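Local coordinates for protein ferulic acid esterase, AmCE1/Fae1A (PDB 5CXX) that probably hydrolyses feruloyl esters as a carbohydrate esterase of the alpha/beta-hydrolase fold, and binds ferulic acid in its pocket, at residues 221-226 with 250-255; 177-182 with 260-265; 7-12 with 246-251. All blocks are in the same frame, centred on the assembly; numbering follows the deposited sequence.

Interaction 1 of 3, residues 221-226 with 250-255; sequences NDSVVG and GADHDW. With FER (3-(4-hydroxy-3-methoxyphenyl)-2-propenoic acid), chain D.
With CG of Asp222 anti to the backbone N (chi1 -172°) and, in the conformer described, His253 at chi1 -144°, the carboxylate and the imidazole cross obliquely, their planes 71° apart. His253 ND1 donates a nearly straight hydrogen bond to Asp222 OD2, which lies at the ring edge; the modelled 2.4 Å is very short and its exact value doubtful, since the histidine has two conformers. The other oxygen, Asp222 OD1, is gripped by its own loop: Val224 N donates to it nearly along its C-O axis, completing an Asx turn, while Val225 N comes from above the carboxylate plane at 2.9 Å. Both loops follow the C-terminal ends of neighbouring parallel strands of an alpha/beta-hydrolase sheet, and with Ser156, whose OG is hydrogen-bonded to His253 NE2, the pair is consistent with the Ser-His-Asp triad of this fold. The bound ferulic acid extends this line, its O2 lying in the imidazole plane and taking a weak 3.4 Å bond from His253 NE2. Over one ring face sits Val224, with CB 3.6 Å from the ring centroid in a CH-pi contact and CG1 also reaching C8 of the ligand. A second acid braces the loops: Asp252 OD1 accepts Ser223 OG through its syn lone pair at 2.9 Å, His253 N through the anti one, and Ser223 N from above the carboxylate plane. One water donates to both Asp222 OD2 and Asp252 O, and Asn221 N bonds to Ala251 O at 2.9 Å.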
loop_
_atom_site.group_PDB
_atom_site.type_symbol
_atom_site.label_atom_id
_atom_site.label_comp_id
_atom_site.label_asym_id
_atom_site.label_seq_id
_atom_site.Cartn_x
_atom_site.Cartn_y
_atom_site.Cartn_z
ATOM N N ASN A 221 10.127 -16.478 -5.340
ATOM C CA ASN A 221 10.794 -16.505 -6.649
ATOM C C ASN A 221 10.463 -15.240 -7.419
ATOM O O ASN A 221 10.111 -15.300 -8.604
ATOM C CB ASN A 221 10.367 -17.717 -7.456
ATOM C CG ASN A 221 10.839 -19.021 -6.807
ATOM O OD1 ASN A 221 10.261 -19.494 -5.819
ATOM N ND2 ASN A 221 11.950 -19.560 -7.311
ATOM N N ASP A 222 10.577 -14.101 -6.730
ATOM C CA ASP A 222 10.211 -12.823 -7.343
ATOM C C ASP A 222 11.427 -12.360 -8.168
ATOM O O ASP A 222 12.451 -11.966 -7.602
ATOM C CB ASP A 222 9.823 -11.785 -6.270
ATOM C CG ASP A 222 9.267 -10.525 -6.894
ATOM O OD1 ASP A 222 9.906 -9.992 -7.837
ATOM O OD2 ASP A 222 8.212 -10.045 -6.450
ATOM N N SER A 223 11.247 -12.361 -9.492
ATOM C CA SER A 223 12.312 -12.060 -10.449
ATOM C C SER A 223 12.562 -10.524 -10.576
ATOM O O SER A 223 13.571 -10.110 -11.227
ATOM C CB SER A 223 11.936 -12.632 -11.833
ATOM O OG SER A 223 10.736 -12.029 -12.245
ATOM N N VAL A 224 11.730 -9.699 -9.943
ATOM C CA VAL A 224 11.832 -8.245 -10.114
ATOM C C VAL A 224 12.459 -7.611 -8.862
ATOM O O VAL A 224 13.370 -6.773 -9.023
ATOM C CB VAL A 224 10.478 -7.621 -10.376
ATOM C CG1 VAL A 224 10.498 -6.044 -10.424
ATOM C CG2 VAL A 224 9.930 -8.183 -11.705
ATOM N N VAL A 225 11.993 -8.008 -7.666
ATOM C CA VAL A 225 12.574 -7.396 -6.466
ATOM C C VAL A 225 13.415 -8.389 -5.641
ATOM O O VAL A 225 14.003 -7.982 -4.668
ATOM C CB VAL A 225 11.489 -6.736 -5.542
ATOM C CG1 VAL A 225 10.683 -5.639 -6.341
ATOM C CG2 VAL A 225 10.501 -7.770 -4.909
ATOM N N GLY A 226 13.437 -9.668 -6.025
ATOM C CA GLY A 226 14.392 -10.626 -5.465
ATOM C C GLY A 226 14.341 -10.724 -3.957
ATOM O O GLY A 226 13.266 -10.953 -3.381
ATOM N N GLY A 250 6.709 -20.352 -4.204
ATOM C CA GLY A 250 6.698 -20.467 -5.646
ATOM C C GLY A 250 6.190 -19.222 -6.367
ATOM O O GLY A 250 6.222 -19.194 -7.599
ATOM N N ALA A 251 5.736 -18.195 -5.641
ATOM C CA ALA A 251 5.227 -17.002 -6.305
ATOM C C ALA A 251 6.304 -16.058 -6.803
ATOM O O ALA A 251 7.423 -16.006 -6.309
ATOM C CB ALA A 251 4.265 -16.238 -5.389
ATOM N N ASP A 252 5.947 -15.360 -7.876
ATOM C CA ASP A 252 6.831 -14.400 -8.525
ATOM C C ASP A 252 6.245 -13.013 -8.263
ATOM O O ASP A 252 5.495 -12.810 -7.302
ATOM C CB ASP A 252 6.905 -14.733 -10.023
ATOM C CG ASP A 252 8.184 -14.234 -10.735
ATOM O OD1 ASP A 252 8.595 -13.053 -10.593
ATOM O OD2 ASP A 252 8.729 -15.016 -11.566
ATOM N N HIS A 253 6.586 -12.044 -9.119
ATOM C CA HIS A 253 6.080 -10.669 -9.025
ATOM C C HIS A 253 4.649 -10.681 -9.613
ATOM O O HIS A 253 4.428 -10.349 -10.786
ATOM C CB HIS A 253 7.013 -9.709 -9.797
ATOM C CG HIS A 253 7.183 -8.342 -9.165
ATOM N ND1 HIS A 253 7.559 -8.148 -7.841
ATOM C CD2 HIS A 253 7.019 -7.104 -9.695
ATOM C CE1 HIS A 253 7.631 -6.863 -7.591
ATOM N NE2 HIS A 253 7.307 -6.204 -8.708
ATOM N N ASP A 254 3.691 -11.160 -8.819
ATOM C CA ASP A 254 2.401 -11.514 -9.413
ATOM C C ASP A 254 1.236 -11.381 -8.431
ATOM O O ASP A 254 1.410 -10.999 -7.242
ATOM C CB ASP A 254 2.477 -12.974 -9.988
ATOM C CG ASP A 254 2.691 -14.061 -8.915
ATOM O OD1 ASP A 254 2.234 -13.951 -7.763
ATOM O OD2 ASP A 254 3.379 -15.095 -9.203
ATOM N N TRP A 255 0.046 -11.718 -8.945
ATOM C CA TRP A 255 -1.156 -11.471 -8.156
ATOM C C TRP A 255 -1.326 -12.512 -7.051
ATOM O O TRP A 255 -2.118 -12.275 -6.129
ATOM C CB TRP A 255 -2.381 -11.468 -9.085
ATOM C CG TRP A 255 -2.528 -10.143 -9.766
ATOM C CD1 TRP A 255 -2.308 -9.849 -11.113
ATOM C CD2 TRP A 255 -3.022 -8.931 -9.170
ATOM N NE1 TRP A 255 -2.571 -8.535 -11.356
ATOM C CE2 TRP A 255 -3.027 -7.946 -10.197
ATOM C CE3 TRP A 255 -3.458 -8.582 -7.875
ATOM C CZ2 TRP A 255 -3.463 -6.641 -9.977
ATOM C CZ3 TRP A 255 -3.886 -7.247 -7.658
ATOM C CH2 TRP A 255 -3.885 -6.315 -8.716
HETATM C C4 FER D . 14.465 -1.602 -9.091
HETATM C C5 FER D . 13.794 -2.763 -9.572
HETATM C C6 FER D . 12.431 -2.813 -9.547
HETATM C C3 FER D . 13.698 -0.570 -8.519
HETATM C C2 FER D . 12.329 -0.590 -8.508
HETATM C C1 FER D . 11.690 -1.714 -8.999
HETATM C C10 FER D . 13.672 1.380 -7.301
HETATM C C7 FER D . 10.199 -1.722 -9.004
HETATM C C8 FER D . 9.442 -2.562 -9.729
HETATM C C9 FER D . 7.923 -2.445 -9.624
HETATM O O1 FER D . 7.349 -1.571 -8.901
HETATM O O2 FER D . 7.222 -3.231 -10.315
HETATM O O4 FER D . 15.817 -1.441 -9.065
HETATM O O3 FER D . 14.456 0.466 -8.059
HETATM O O HOH W 1 6.429 -11.455 -5.005
#

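Interaction 2 of 3, residues 177-182 with 260-265; sequences GAFAPA and AGFYNF. With FER (3-(4-hydroxy-3-methoxyphenyl)-2-propenoic acid), chain D.
The core between the central sheet of the alpha/beta-hydrolase fold and its C-terminal helix is filled here by phenylalanine rings lying against glycine backbone. Strand 177-179 and helix 260-265 run nearly antiparallel, 162° between their directions, and their axes approach to 8.4 Å. Phe179 reaches from the strand to the helix with CG beside its backbone N and anti to the carbonyl carbon (chi1 -42°), a torsion that lays the ring on the helix backbone. One face of that ring covers the peptide joining Gly261 to Phe262: Gly261 C comes within 3.4 Å of Phe179 CE1, and Phe262 N lies over the rim near CZ. Gly261 CA adds a CH-pi contact, 4.0 Å from the centroid. Gly261 has no side chain, and a CB in its place would point at Phe179 CD1. Phe262 flanks the same ring, its CD1 3.9 Å from Phe179 CE2, and stacks in turn on Tyr61, while CB of Phe265 meets Phe179 at the edge.

Phe265 repeats the pattern in the other direction. Its CG is anti to the backbone N (chi1 -176°), which sends the ring toward the strand, and one face receives Gly177 CA off-centre at 4.0 Å from the centroid. Cys153 of the adjacent strand 150-155 touches all three phenylalanines. Beyond the strand the chain leaves the core for the ligand pocket, where Ala182 CB packs 3.7 Å from C2 of ferulic acid. On the helix, Ala260 O accepts Asn264 N and Asn264 ND2 from opposite faces of its carbonyl plane, the ND2 bond measuring 2.9 Å.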
loop_
_atom_site.group_PDB
_atom_site.type_symbol
_atom_site.label_atom_id
_atom_site.label_comp_id
_atom_site.label_asym_id
_atom_site.label_seq_id
_atom_site.Cartn_x
_atom_site.Cartn_y
_atom_site.Cartn_z
ATOM N N GLY A 177 1.344 -1.934 4.896
ATOM C CA GLY A 177 1.389 -3.210 4.210
ATOM C C GLY A 177 2.270 -3.098 2.993
ATOM O O GLY A 177 2.099 -2.240 2.121
ATOM N N ALA A 178 3.213 -4.017 2.863
ATOM C CA ALA A 178 4.183 -3.913 1.788
ATOM C C ALA A 178 4.234 -5.242 1.055
ATOM O O ALA A 178 4.794 -6.222 1.607
ATOM C CB ALA A 178 5.601 -3.551 2.338
ATOM N N PHE A 179 3.680 -5.311 -0.160
ATOM C CA PHE A 179 3.647 -6.577 -0.900
ATOM C C PHE A 179 4.730 -6.530 -1.951
ATOM O O PHE A 179 4.641 -5.749 -2.909
ATOM C CB PHE A 179 2.234 -6.803 -1.520
ATOM C CG PHE A 179 1.093 -6.423 -0.572
ATOM C CD1 PHE A 179 1.183 -6.668 0.800
ATOM C CD2 PHE A 179 -0.047 -5.741 -1.083
ATOM C CE1 PHE A 179 0.199 -6.253 1.667
ATOM C CE2 PHE A 179 -1.072 -5.353 -0.209
ATOM C CZ PHE A 179 -0.959 -5.594 1.179
ATOM N N ALA A 180 5.790 -7.304 -1.702
ATOM C CA ALA A 180 6.974 -7.384 -2.581
ATOM C C ALA A 180 7.623 -6.021 -2.789
ATOM O O ALA A 180 7.830 -5.606 -3.942
ATOM C CB ALA A 180 6.634 -8.038 -3.943
ATOM N N PRO A 181 8.021 -5.342 -1.714
ATOM C CA PRO A 181 8.620 -4.005 -1.869
ATOM C C PRO A 181 9.954 -3.977 -2.651
ATOM O O PRO A 181 10.804 -4.859 -2.577
ATOM C CB PRO A 181 8.850 -3.555 -0.398
ATOM C CG PRO A 181 9.041 -4.865 0.395
ATOM C CD PRO A 181 7.925 -5.737 -0.280
ATOM N N ALA A 182 10.072 -2.911 -3.446
ATOM C CA ALA A 182 11.216 -2.680 -4.316
ATOM C C ALA A 182 12.487 -2.307 -3.535
ATOM O O ALA A 182 12.385 -1.759 -2.415
ATOM C CB ALA A 182 10.815 -1.530 -5.322
ATOM N N ALA A 260 -2.102 -12.578 -1.506
ATOM C CA ALA A 260 -1.782 -13.115 -0.167
ATOM C C ALA A 260 -1.494 -11.975 0.815
ATOM O O ALA A 260 -1.922 -12.015 2.002
ATOM C CB ALA A 260 -0.578 -14.077 -0.232
ATOM N N GLY A 261 -0.770 -10.957 0.335
ATOM C CA GLY A 261 -0.435 -9.843 1.207
ATOM C C GLY A 261 -1.695 -9.078 1.639
ATOM O O GLY A 261 -1.906 -8.807 2.801
ATOM N N PHE A 262 -2.524 -8.715 0.657
ATOM C CA PHE A 262 -3.707 -7.910 0.976
ATOM C C PHE A 262 -4.704 -8.654 1.854
ATOM O O PHE A 262 -5.333 -8.096 2.782
ATOM C CB PHE A 262 -4.373 -7.493 -0.338
ATOM C CG PHE A 262 -5.315 -6.318 -0.211
ATOM C CD1 PHE A 262 -4.890 -5.102 0.369
ATOM C CD2 PHE A 262 -6.596 -6.398 -0.781
ATOM C CE1 PHE A 262 -5.763 -3.996 0.448
ATOM C CE2 PHE A 262 -7.458 -5.297 -0.716
ATOM C CZ PHE A 262 -7.043 -4.109 -0.122
ATOM N N TYR A 263 -4.871 -9.955 1.581
ATOM C CA TYR A 263 -5.744 -10.806 2.405
ATOM C C TYR A 263 -5.303 -10.823 3.870
ATOM O O TYR A 263 -6.139 -10.635 4.781
ATOM C CB TYR A 263 -5.709 -12.232 1.822
ATOM C CG TYR A 263 -6.402 -13.305 2.644
ATOM C CD1 TYR A 263 -7.790 -13.315 2.799
ATOM C CD2 TYR A 263 -5.650 -14.342 3.245
ATOM C CE1 TYR A 263 -8.442 -14.312 3.499
ATOM C CE2 TYR A 263 -6.310 -15.365 3.958
ATOM C CZ TYR A 263 -7.699 -15.330 4.078
ATOM O OH TYR A 263 -8.334 -16.346 4.765
ATOM N N ASN A 264 -4.005 -11.068 4.131
ATOM C CA ASN A 264 -3.586 -11.009 5.534
ATOM C C ASN A 264 -3.653 -9.598 6.113
ATOM O O ASN A 264 -4.057 -9.410 7.281
ATOM C CB ASN A 264 -2.159 -11.574 5.620
ATOM C CG ASN A 264 -2.133 -13.079 5.541
ATOM O OD1 ASN A 264 -2.405 -13.752 6.546
ATOM N ND2 ASN A 264 -1.799 -13.615 4.370
ATOM N N PHE A 265 -3.290 -8.596 5.317
ATOM C CA PHE A 265 -3.293 -7.246 5.827
ATOM C C PHE A 265 -4.672 -6.762 6.267
ATOM O O PHE A 265 -4.846 -6.162 7.327
ATOM C CB PHE A 265 -2.697 -6.336 4.750
ATOM C CG PHE A 265 -2.529 -4.872 5.159
ATOM C CD1 PHE A 265 -1.653 -4.518 6.209
ATOM C CD2 PHE A 265 -3.228 -3.890 4.481
ATOM C CE1 PHE A 265 -1.469 -3.144 6.532
ATOM C CE2 PHE A 265 -3.092 -2.538 4.825
ATOM C CZ PHE A 265 -2.209 -2.168 5.828
HETATM C C4 FER D . 14.465 -1.602 -9.091
HETATM C C5 FER D . 13.794 -2.763 -9.572
HETATM C C6 FER D . 12.431 -2.813 -9.547
HETATM C C3 FER D . 13.698 -0.570 -8.519
HETATM C C2 FER D . 12.329 -0.590 -8.508
HETATM C C1 FER D . 11.690 -1.714 -8.999
HETATM C C10 FER D . 13.672 1.380 -7.301
HETATM C C7 FER D . 10.199 -1.722 -9.004
HETATM C C8 FER D . 9.442 -2.562 -9.729
HETATM C C9 FER D . 7.923 -2.445 -9.624
HETATM O O1 FER D . 7.349 -1.571 -8.901
HETATM O O2 FER D . 7.222 -3.231 -10.315
HETATM O O4 FER D . 15.817 -1.441 -9.065
HETATM O O3 FER D . 14.456 0.466 -8.059
#

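Interaction 3 of 3, residues 7-12 with 246-251; sequences SNTCPD and FEVPGA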
loop_
_atom_site.group_PDB
_atom_site.type_symbol
_atom_site.label_atom_id
_atom_site.label_comp_id
_atom_site.label_asym_id
_atom_site.label_seq_id
_atom_site.Cartn_x
_atom_site.Cartn_y
_atom_site.Cartn_z
ATOM N N SER A 7 -1.539 -16.594 6.739
ATOM C CA SER A 7 -1.531 -17.668 5.763
ATOM C C SER A 7 -0.668 -17.260 4.589
ATOM O O SER A 7 -0.585 -16.094 4.242
ATOM C CB SER A 7 -2.908 -17.981 5.245
ATOM O OG SER A 7 -3.406 -16.812 4.687
ATOM N N ASN A 8 -0.006 -18.243 4.011
ATOM C CA ASN A 8 0.950 -17.881 2.961
ATOM C C ASN A 8 0.334 -17.818 1.580
ATOM O O ASN A 8 1.049 -17.589 0.634
ATOM C CB ASN A 8 2.155 -18.812 2.953
ATOM C CG ASN A 8 1.819 -20.238 2.706
ATOM O OD1 ASN A 8 0.678 -20.582 2.381
ATOM N ND2 ASN A 8 2.834 -21.102 2.817
ATOM N N THR A 9 -0.970 -18.002 1.497
ATOM C CA THR A 9 -1.697 -17.743 0.247
ATOM C C THR A 9 -3.070 -17.165 0.545
ATOM O O THR A 9 -3.580 -17.245 1.668
ATOM C CB THR A 9 -1.910 -19.017 -0.600
ATOM O OG1 THR A 9 -2.849 -19.858 0.081
ATOM C CG2 THR A 9 -0.554 -19.755 -0.867
ATOM N N CYS A 10 -3.676 -16.545 -0.488
ATOM C CA CYS A 10 -5.037 -16.080 -0.358
ATOM C C CYS A 10 -5.957 -17.157 -0.976
ATOM O O CYS A 10 -5.832 -17.449 -2.159
ATOM C CB CYS A 10 -5.204 -14.752 -1.131
ATOM S SG CYS A 10 -6.952 -14.138 -1.005
ATOM N N PRO A 11 -6.868 -17.726 -0.203
ATOM C CA PRO A 11 -7.790 -18.706 -0.789
ATOM C C PRO A 11 -8.561 -18.090 -1.936
ATOM O O PRO A 11 -8.935 -16.897 -1.913
ATOM C CB PRO A 11 -8.735 -19.065 0.359
ATOM C CG PRO A 11 -7.957 -18.734 1.601
ATOM C CD PRO A 11 -7.104 -17.515 1.234
ATOM N N ASP A 12 -8.811 -18.888 -2.969
ATOM C CA ASP A 12 -9.512 -18.319 -4.109
ATOM C C ASP A 12 -10.824 -17.671 -3.739
ATOM O O ASP A 12 -11.202 -16.659 -4.320
ATOM C CB ASP A 12 -9.751 -19.396 -5.182
ATOM C CG ASP A 12 -8.468 -19.763 -5.938
ATOM O OD1 ASP A 12 -7.481 -18.978 -5.923
ATOM O OD2 ASP A 12 -8.445 -20.845 -6.554
ATOM N N PHE A 246 6.252 -12.821 5.735
ATOM C CA PHE A 246 6.117 -14.195 5.244
ATOM C C PHE A 246 6.348 -14.241 3.754
ATOM O O PHE A 246 6.259 -13.207 3.070
ATOM C CB PHE A 246 4.728 -14.803 5.565
ATOM C CG PHE A 246 3.573 -14.153 4.817
ATOM C CD1 PHE A 246 2.971 -13.010 5.342
ATOM C CD2 PHE A 246 3.137 -14.661 3.585
ATOM C CE1 PHE A 246 1.920 -12.359 4.669
ATOM C CE2 PHE A 246 2.038 -14.006 2.880
ATOM C CZ PHE A 246 1.467 -12.858 3.449
ATOM N N GLU A 247 6.626 -15.454 3.270
ATOM C CA GLU A 247 6.904 -15.648 1.814
ATOM C C GLU A 247 5.855 -16.536 1.205
ATOM O O GLU A 247 5.397 -17.495 1.806
ATOM C CB GLU A 247 8.327 -16.230 1.600
ATOM C CG GLU A 247 9.373 -15.243 2.035
ATOM C CD GLU A 247 10.747 -15.862 1.907
ATOM O OE1 GLU A 247 11.169 -16.699 2.733
ATOM O OE2 GLU A 247 11.484 -15.489 1.000
ATOM N N VAL A 248 5.485 -16.228 -0.039
ATOM C CA VAL A 248 4.451 -16.988 -0.729
ATOM C C VAL A 248 5.133 -18.024 -1.597
ATOM O O VAL A 248 5.920 -17.659 -2.482
ATOM C CB VAL A 248 3.598 -16.035 -1.596
ATOM C CG1 VAL A 248 2.522 -16.857 -2.289
ATOM C CG2 VAL A 248 3.000 -14.926 -0.654
ATOM N N PRO A 249 4.941 -19.321 -1.302
ATOM C CA PRO A 249 5.811 -20.320 -1.925
ATOM C C PRO A 249 5.607 -20.458 -3.457
ATOM O O PRO A 249 4.452 -20.626 -3.878
ATOM C CB PRO A 249 5.442 -21.630 -1.190
ATOM C CG PRO A 249 4.110 -21.383 -0.660
ATOM C CD PRO A 249 4.017 -19.919 -0.323
ATOM N N GLY A 250 6.709 -20.352 -4.204
ATOM C CA GLY A 250 6.698 -20.467 -5.646
ATOM C C GLY A 250 6.190 -19.222 -6.367
ATOM O O GLY A 250 6.222 -19.194 -7.599
ATOM N N ALA A 251 5.736 -18.195 -5.641
ATOM C CA ALA A 251 5.227 -17.002 -6.305
ATOM C C ALA A 251 6.304 -16.058 -6.803
ATOM O O ALA A 251 7.423 -16.006 -6.309
ATOM C CB ALA A 251 4.265 -16.238 -5.389
#
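Asn8, in the N-terminal loop, packs by its side chain against the edge strand of the alpha/beta-hydrolase sheet, 244-248, and the type II beta turn from Val248 to Ala251 that follows it. Its CB lies 3.7 Å from Glu247 O and also approaches Pro249 CD. From there CG stands between the backbone N and the carbonyl carbon (chi1 61°), and the side chain crosses that of Pro249 at about a right angle: CG is 3.8 Å from Pro249 CD, and at the tip ND2 touches both CD and CG of that ring. The backbone of the loop is covered as well. Phe246 presents one ring face to Ser7 O, which is 3.6 Å from Phe246 CE2, while Asn8 CA approaches the ring obliquely near CD2. An alanine in place of Phe246 would take the ring away from Ser7 O and Asn8 CA, and is likely to open a gap between the N-terminal loop and the edge strand. Ser7 O also accepts a hydrogen bond from Asn264 ND2 of helix 255-266, so that helix and strand both hold the loop. Both methyls of Val248 face the next carbonyl, Asn8 O, with CG1 at 3.4 Å.

In the fold
The three contacts gather at the end of the mixed sheet where strands 175-179, 213-219 and 244-248 run parallel. Interaction 2 lies deepest, with its centre about 8 Å from that of the chain; the centres of interactions 1 and 3 lie about 12 and 10 Å from the centre of interaction 2. Along the sequence, 221-226 and 250-255 both fall between the segments of interaction 2, whereas interaction 3 brings the N-terminus to 246-251 and shares Gly250 and Ala251 with interaction 1. Val225 packs on Ala180, Pro181 and Ala182, joining interactions 1 and 2 beside ferulic acid. Strand 244-248, the probable catalytic loop and helix 255-266 thus follow in succession, linking core, ligand pocket and N-terminal loop.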